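Amicyanin (Paracoccus versutus, PDB 1ID2) carries electrons as a small type I blue copper protein, probably accepting them from methylamine dehydrogenase as other amicyanins do. Local coordinates at residues 44-49 with 89-94; 56-61 with 66-71. All blocks are in the same frame, centred on the assembly; numbering follows the deposited sequence.

Contact 1 of 2, residues 44-49 with 89-94. With CU (copper (II) ion), chain D.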
loop_
_atom_site.group_PDB
_atom_site.type_symbol
_atom_site.label_atom_id
_atom_site.label_comp_id
_atom_site.label_asym_id
_atom_site.label_seq_id
_atom_site.Cartn_x
_atom_site.Cartn_y
_atom_site.Cartn_z
ATOM N N VAL A 44 2.367 -4.290 5.157
ATOM C CA VAL A 44 2.647 -2.853 5.141
ATOM C C VAL A 44 1.308 -2.162 5.248
ATOM O O VAL A 44 0.380 -2.560 4.589
ATOM C CB VAL A 44 3.303 -2.380 3.822
ATOM C CG1 VAL A 44 3.699 -0.929 3.936
ATOM C CG2 VAL A 44 4.512 -3.223 3.493
ATOM N N TYR A 45 1.220 -1.114 6.060
ATOM C CA TYR A 45 0.033 -0.273 6.090
ATOM C C TYR A 45 0.355 1.078 5.490
ATOM O O TYR A 45 1.480 1.559 5.599
ATOM C CB TYR A 45 -0.453 -0.075 7.528
ATOM C CG TYR A 45 -1.031 -1.322 8.172
ATOM C CD1 TYR A 45 -0.205 -2.357 8.608
ATOM C CD2 TYR A 45 -2.388 -1.433 8.407
ATOM C CE1 TYR A 45 -0.729 -3.469 9.248
ATOM C CE2 TYR A 45 -2.915 -2.525 9.078
ATOM C CZ TYR A 45 -2.089 -3.537 9.487
ATOM O OH TYR A 45 -2.631 -4.617 10.147
ATOM N N TRP A 46 -0.606 1.622 4.756
ATOM C CA TRP A 46 -0.541 2.982 4.253
ATOM C C TRP A 46 -1.597 3.728 5.022
ATOM O O TRP A 46 -2.624 3.151 5.342
ATOM C CB TRP A 46 -0.883 3.031 2.764
ATOM C CG TRP A 46 0.226 2.561 1.890
ATOM C CD1 TRP A 46 1.190 3.328 1.307
ATOM C CD2 TRP A 46 0.518 1.197 1.539
ATOM N NE1 TRP A 46 2.073 2.528 0.635
ATOM C CE2 TRP A 46 1.689 1.226 0.762
ATOM C CE3 TRP A 46 -0.107 -0.028 1.799
ATOM C CZ2 TRP A 46 2.252 0.046 0.244
ATOM C CZ3 TRP A 46 0.455 -1.186 1.285
ATOM C CH2 TRP A 46 1.620 -1.139 0.515
ATOM N N VAL A 47 -1.291 4.954 5.429
ATOM C CA VAL A 47 -2.258 5.795 6.148
ATOM C C VAL A 47 -2.307 7.169 5.481
ATOM O O VAL A 47 -1.298 7.854 5.331
ATOM C CB VAL A 47 -1.866 5.986 7.648
ATOM C CG1 VAL A 47 -2.872 6.894 8.340
ATOM C CG2 VAL A 47 -1.802 4.639 8.362
ATOM N N ASN A 48 -3.489 7.543 5.021
ATOM C CA ASN A 48 -3.686 8.808 4.363
ATOM C C ASN A 48 -3.910 9.917 5.390
ATOM O O ASN A 48 -4.841 9.840 6.203
ATOM C CB ASN A 48 -4.898 8.725 3.418
ATOM C CG ASN A 48 -5.064 9.992 2.584
ATOM O OD1 ASN A 48 -4.170 10.812 2.538
ATOM N ND2 ASN A 48 -6.209 10.143 1.925
ATOM N N GLY A 49 -3.049 10.922 5.364
ATOM C CA GLY A 49 -3.161 12.003 6.309
ATOM C C GLY A 49 -4.019 13.154 5.823
ATOM O O GLY A 49 -4.310 14.049 6.602
ATOM N N TYR A 89 8.228 -4.421 -5.677
ATOM C CA TYR A 89 6.858 -4.149 -6.089
ATOM C C TYR A 89 6.656 -2.645 -6.096
ATOM O O TYR A 89 6.874 -1.986 -5.093
ATOM C CB TYR A 89 5.874 -4.794 -5.109
ATOM C CG TYR A 89 6.117 -6.264 -4.881
ATOM C CD1 TYR A 89 5.437 -7.209 -5.626
ATOM C CD2 TYR A 89 7.099 -6.708 -3.998
ATOM C CE1 TYR A 89 5.722 -8.549 -5.529
ATOM C CE2 TYR A 89 7.402 -8.059 -3.896
ATOM C CZ TYR A 89 6.705 -8.975 -4.680
ATOM O OH TYR A 89 7.020 -10.315 -4.685
ATOM N N ASP A 90 6.419 -2.109 -7.282
ATOM C CA ASP A 90 6.085 -0.702 -7.489
ATOM C C ASP A 90 4.594 -0.527 -7.361
ATOM O O ASP A 90 3.841 -1.243 -8.019
ATOM C CB ASP A 90 6.445 -0.253 -8.907
ATOM C CG ASP A 90 7.855 -0.564 -9.268
ATOM O OD1 ASP A 90 8.062 -1.489 -10.102
ATOM O OD2 ASP A 90 8.733 0.143 -8.716
ATOM N N TYR A 91 4.179 0.560 -6.724
ATOM C CA TYR A 91 2.774 0.920 -6.745
ATOM C C TYR A 91 2.686 2.389 -7.085
ATOM O O TYR A 91 3.690 3.103 -7.059
ATOM C CB TYR A 91 2.100 0.635 -5.394
ATOM C CG TYR A 91 2.759 1.319 -4.220
ATOM C CD1 TYR A 91 2.308 2.554 -3.767
ATOM C CD2 TYR A 91 3.871 0.752 -3.593
ATOM C CE1 TYR A 91 2.953 3.215 -2.739
ATOM C CE2 TYR A 91 4.517 1.405 -2.562
ATOM C CZ TYR A 91 4.049 2.648 -2.149
ATOM O OH TYR A 91 4.657 3.288 -1.102
ATOM N N PHE A 92 1.469 2.826 -7.368
ATOM C CA PHE A 92 1.190 4.202 -7.689
ATOM C C PHE A 92 -0.247 4.448 -7.236
ATOM O O PHE A 92 -0.941 3.522 -6.804
ATOM C CB PHE A 92 1.349 4.436 -9.213
ATOM C CG PHE A 92 0.450 3.569 -10.054
ATOM C CD1 PHE A 92 0.771 2.237 -10.282
ATOM C CD2 PHE A 92 -0.776 4.043 -10.506
ATOM C CE1 PHE A 92 -0.118 1.392 -10.921
ATOM C CE2 PHE A 92 -1.674 3.191 -11.157
ATOM C CZ PHE A 92 -1.333 1.849 -11.355
ATOM N N CYS A 93 -0.666 5.704 -7.272
ATOM C CA CYS A 93 -1.995 6.079 -6.845
ATOM C C CYS A 93 -2.787 6.279 -8.107
ATOM O O CYS A 93 -2.321 6.932 -9.028
ATOM C CB CYS A 93 -1.935 7.372 -6.023
ATOM S SG CYS A 93 -3.549 7.954 -5.581
ATOM N N THR A 94 -3.895 5.569 -8.213
ATOM C CA THR A 94 -4.613 5.424 -9.465
ATOM C C THR A 94 -4.986 6.755 -10.115
ATOM O O THR A 94 -4.748 6.954 -11.297
ATOM C CB THR A 94 -5.885 4.567 -9.253
ATOM O OG1 THR A 94 -5.498 3.238 -8.900
ATOM C CG2 THR A 94 -6.738 4.525 -10.517
HETATM CU CU CU D . -3.226 9.817 -4.810
#
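Trp46 and Tyr91 make this contact alone, ring against ring in the core of the barrel, with backbones too far apart to pair: the CA atoms of Trp46 and Cys93 are 11.6 Å apart. Along 44-49, Val44 comes first, laying CG1 over one face of the Trp46 indole near its rim. At Trp46, CG stands anti to the carbonyl carbon (chi1 -77°) and the indole reaches inward with its NE1 edge leading. The planes stand at 75°, and the five-membered ring lies 5.0 Å, centroid to centroid, from the Tyr91 ring in an offset edge-to-face stack, the indole edge turned to the Tyr91 face; Trp46 CZ2 lies over that face near its rim, 3.9 Å from Tyr91 CE2. The same indole edge points NE1 at Tyr91 OH, 3.2 Å away and almost straight (172° at the hydrogen), a weak hydrogen bond that gives the buried indole N-H an acceptor. Further on, Asn48 lies against the copper ligand His54, its ND2 bonded to Met52 O and Met73 O. Two residues past Tyr91, Cys93 SG binds the copper at 2.0 Å in a site completed by His54, His96 and Met99. The contact thus bridges the two sheets of the cupredoxin sandwich: strand 43-48 pairs with 22-27 and 77-83, strand 87-92 with 100-105, and the side chain of Val103 touches those of both Trp46 and Tyr91.

Contact 2 of 2, residues 56-61 with 66-71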
loop_
_atom_site.group_PDB
_atom_site.type_symbol
_atom_site.label_atom_id
_atom_site.label_comp_id
_atom_site.label_asym_id
_atom_site.label_seq_id
_atom_site.Cartn_x
_atom_site.Cartn_y
_atom_site.Cartn_z
ATOM N N VAL A 56 -3.606 2.528 -3.237
ATOM C CA VAL A 56 -2.383 1.808 -3.619
ATOM C C VAL A 56 -2.745 0.874 -4.759
ATOM O O VAL A 56 -3.764 0.184 -4.666
ATOM C CB VAL A 56 -1.815 0.983 -2.418
ATOM C CG1 VAL A 56 -0.691 0.067 -2.861
ATOM C CG2 VAL A 56 -1.280 1.925 -1.374
ATOM N N ALA A 57 -2.057 1.018 -5.898
ATOM C CA ALA A 57 -2.337 0.212 -7.089
ATOM C C ALA A 57 -1.080 -0.341 -7.766
ATOM O O ALA A 57 0.038 0.165 -7.571
ATOM C CB ALA A 57 -3.170 1.020 -8.093
ATOM N N PHE A 58 -1.253 -1.480 -8.427
ATOM C CA PHE A 58 -0.146 -2.184 -9.075
ATOM C C PHE A 58 -0.588 -2.429 -10.517
ATOM O O PHE A 58 -1.757 -2.717 -10.766
ATOM C CB PHE A 58 0.154 -3.536 -8.384
ATOM C CG PHE A 58 0.625 -3.426 -6.920
ATOM C CD1 PHE A 58 1.958 -3.230 -6.611
ATOM C CD2 PHE A 58 -0.276 -3.528 -5.867
ATOM C CE1 PHE A 58 2.385 -3.118 -5.277
ATOM C CE2 PHE A 58 0.149 -3.421 -4.539
ATOM C CZ PHE A 58 1.470 -3.215 -4.246
ATOM N N LYS A 59 0.297 -2.139 -11.466
ATOM C CA LYS A 59 0.074 -2.487 -12.874
ATOM C C LYS A 59 0.042 -4.016 -13.034
ATOM O O LYS A 59 0.413 -4.755 -12.117
ATOM C CB LYS A 59 1.208 -1.929 -13.751
ATOM C CG LYS A 59 1.321 -0.407 -13.833
ATOM C CD LYS A 59 0.353 0.137 -14.861
ATOM C CE LYS A 59 0.246 1.651 -14.810
ATOM N NZ LYS A 59 -1.128 2.087 -15.227
ATOM N N LYS A 60 -0.284 -4.474 -14.241
ATOM C CA LYS A 60 -0.309 -5.899 -14.554
ATOM C C LYS A 60 1.079 -6.483 -14.354
ATOM O O LYS A 60 2.075 -5.857 -14.721
ATOM C CB LYS A 60 -0.717 -6.127 -16.011
ATOM C CG LYS A 60 -2.161 -6.565 -16.217
ATOM C CD LYS A 60 -2.311 -7.486 -17.433
ATOM C CE LYS A 60 -1.467 -7.025 -18.625
ATOM N NZ LYS A 60 -1.872 -5.689 -19.174
ATOM N N GLY A 61 1.138 -7.697 -13.821
ATOM C CA GLY A 61 2.384 -8.437 -13.839
ATOM C C GLY A 61 3.271 -8.141 -12.661
ATOM O O GLY A 61 4.417 -8.585 -12.629
ATOM N N ASP A 66 -2.757 -10.155 -13.183
ATOM C CA ASP A 66 -3.638 -8.992 -13.316
ATOM C C ASP A 66 -3.135 -7.738 -12.602
ATOM O O ASP A 66 -2.268 -7.805 -11.716
ATOM C CB ASP A 66 -5.024 -9.309 -12.762
ATOM C CG ASP A 66 -5.681 -10.445 -13.471
ATOM O OD1 ASP A 66 -6.058 -11.427 -12.795
ATOM O OD2 ASP A 66 -5.811 -10.353 -14.707
ATOM N N ALA A 67 -3.798 -6.625 -12.913
ATOM C CA ALA A 67 -3.628 -5.372 -12.191
ATOM C C ALA A 67 -4.419 -5.408 -10.891
ATOM O O ALA A 67 -5.504 -6.007 -10.826
ATOM C CB ALA A 67 -4.105 -4.205 -13.044
ATOM N N PHE A 68 -3.922 -4.665 -9.904
ATOM C CA PHE A 68 -4.559 -4.547 -8.597
ATOM C C PHE A 68 -4.765 -3.070 -8.232
ATOM O O PHE A 68 -3.829 -2.277 -8.248
ATOM C CB PHE A 68 -3.702 -5.254 -7.528
ATOM C CG PHE A 68 -4.331 -5.272 -6.163
ATOM C CD1 PHE A 68 -4.037 -4.270 -5.241
ATOM C CD2 PHE A 68 -5.344 -6.175 -5.867
ATOM C CE1 PHE A 68 -4.758 -4.154 -4.064
ATOM C CE2 PHE A 68 -6.077 -6.068 -4.681
ATOM C CZ PHE A 68 -5.788 -5.055 -3.784
ATOM N N ARG A 69 -6.007 -2.701 -7.942
ATOM C CA ARG A 69 -6.315 -1.350 -7.535
ATOM C C ARG A 69 -6.927 -1.388 -6.152
ATOM O O ARG A 69 -8.005 -1.931 -5.983
ATOM C CB ARG A 69 -7.305 -0.735 -8.507
ATOM C CG ARG A 69 -7.314 0.776 -8.492
ATOM C CD ARG A 69 -8.728 1.330 -8.532
ATOM N NE ARG A 69 -9.259 1.531 -7.185
ATOM C CZ ARG A 69 -9.793 2.666 -6.737
ATOM N NH1 ARG A 69 -9.869 3.744 -7.516
ATOM N NH2 ARG A 69 -10.331 2.697 -5.525
ATOM N N GLY A 70 -6.243 -0.821 -5.167
ATOM C CA GLY A 70 -6.774 -0.812 -3.817
ATOM C C GLY A 70 -7.911 0.185 -3.746
ATOM O O GLY A 70 -7.998 1.076 -4.585
ATOM N N GLU A 71 -8.768 0.066 -2.742
ATOM C CA GLU A 71 -9.834 1.043 -2.530
ATOM C C GLU A 71 -9.257 2.362 -2.021
ATOM O O GLU A 71 -8.180 2.381 -1.412
ATOM C CB GLU A 71 -10.841 0.495 -1.519
ATOM C CG GLU A 71 -11.854 -0.470 -2.123
ATOM C CD GLU A 71 -12.972 -0.841 -1.153
ATOM O OE1 GLU A 71 -13.537 0.056 -0.484
ATOM O OE2 GLU A 71 -13.307 -2.040 -1.078
HETATM O O HOH W 1 -5.912 1.473 -1.587
#
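Val56 O opens the ladder by accepting the N-H of Gly70 at 2.7 Å, the donor lying nearly along the C=O axis. The N-H of Val56 is taken up by a water, 3.0 Å from Val56 N to the water O; the further link of this water to Glu71 O is too short to be trusted. Next, Ala57 and Arg69 form a non-hydrogen-bonded pair; Ala57 CA instead brings a C-H to Phe68 O at 3.1 Å. The Ala57 N-H points away from Arg69. Phe58 and Phe68 are the hydrogen-bonded pair, and each gives and takes: Phe58 N donates to Phe68 O at 2.7 Å, in the carbonyl plane, while Phe68 N donates to Phe58 O at 3.0 Å, tilted 30° from the carbonyl plane of Phe58.

Both phenyl rings leave the same face of the hairpin, side by side. Phe58 places CG anti to its carbonyl carbon (chi1 -63°), whereas Phe68 places CG beside its own (chi1 -176°), and the edge of the Phe58 ring meets Phe68 CD1 from CD2 at 3.9 Å. On the other face Arg69 CG lies against Ala57 CB. Beyond the pair, Lys60 lays CG by the backbone at Ala67 N (3.7 Å) before its chain bends away.

Three direct backbone hydrogen bonds thus hold the two strands in register. The ribbon has an apolar face, Phe58 and Phe68, that packs on Ile81 and Tyr79 of strand 77-83, while on the other face buried Ala57 meets Phe92 and Thr94, with the exposed Arg69 beside it.

Overall arrangement
Contact 1 and contact 2 have centres 11 Å apart and share the region where strand 87-92 runs up to the copper site. In sequence, 44-49 comes first, both arms of the 56-61/66-71 hairpin follow, and 89-94 comes last, so the hairpin belongs to the chain between the partners of contact 1. It is a small sheet of its own, tied to strand 87-92 by a probable hydrogen bond from Ala57 N to Phe92 O, 2.9 Å long, and by Phe58 packing on Tyr91. Contact 1 spans the core between the main sheets; contact 2 lies against strand 87-92, with the side chain of Val56 about 9 Å from the copper.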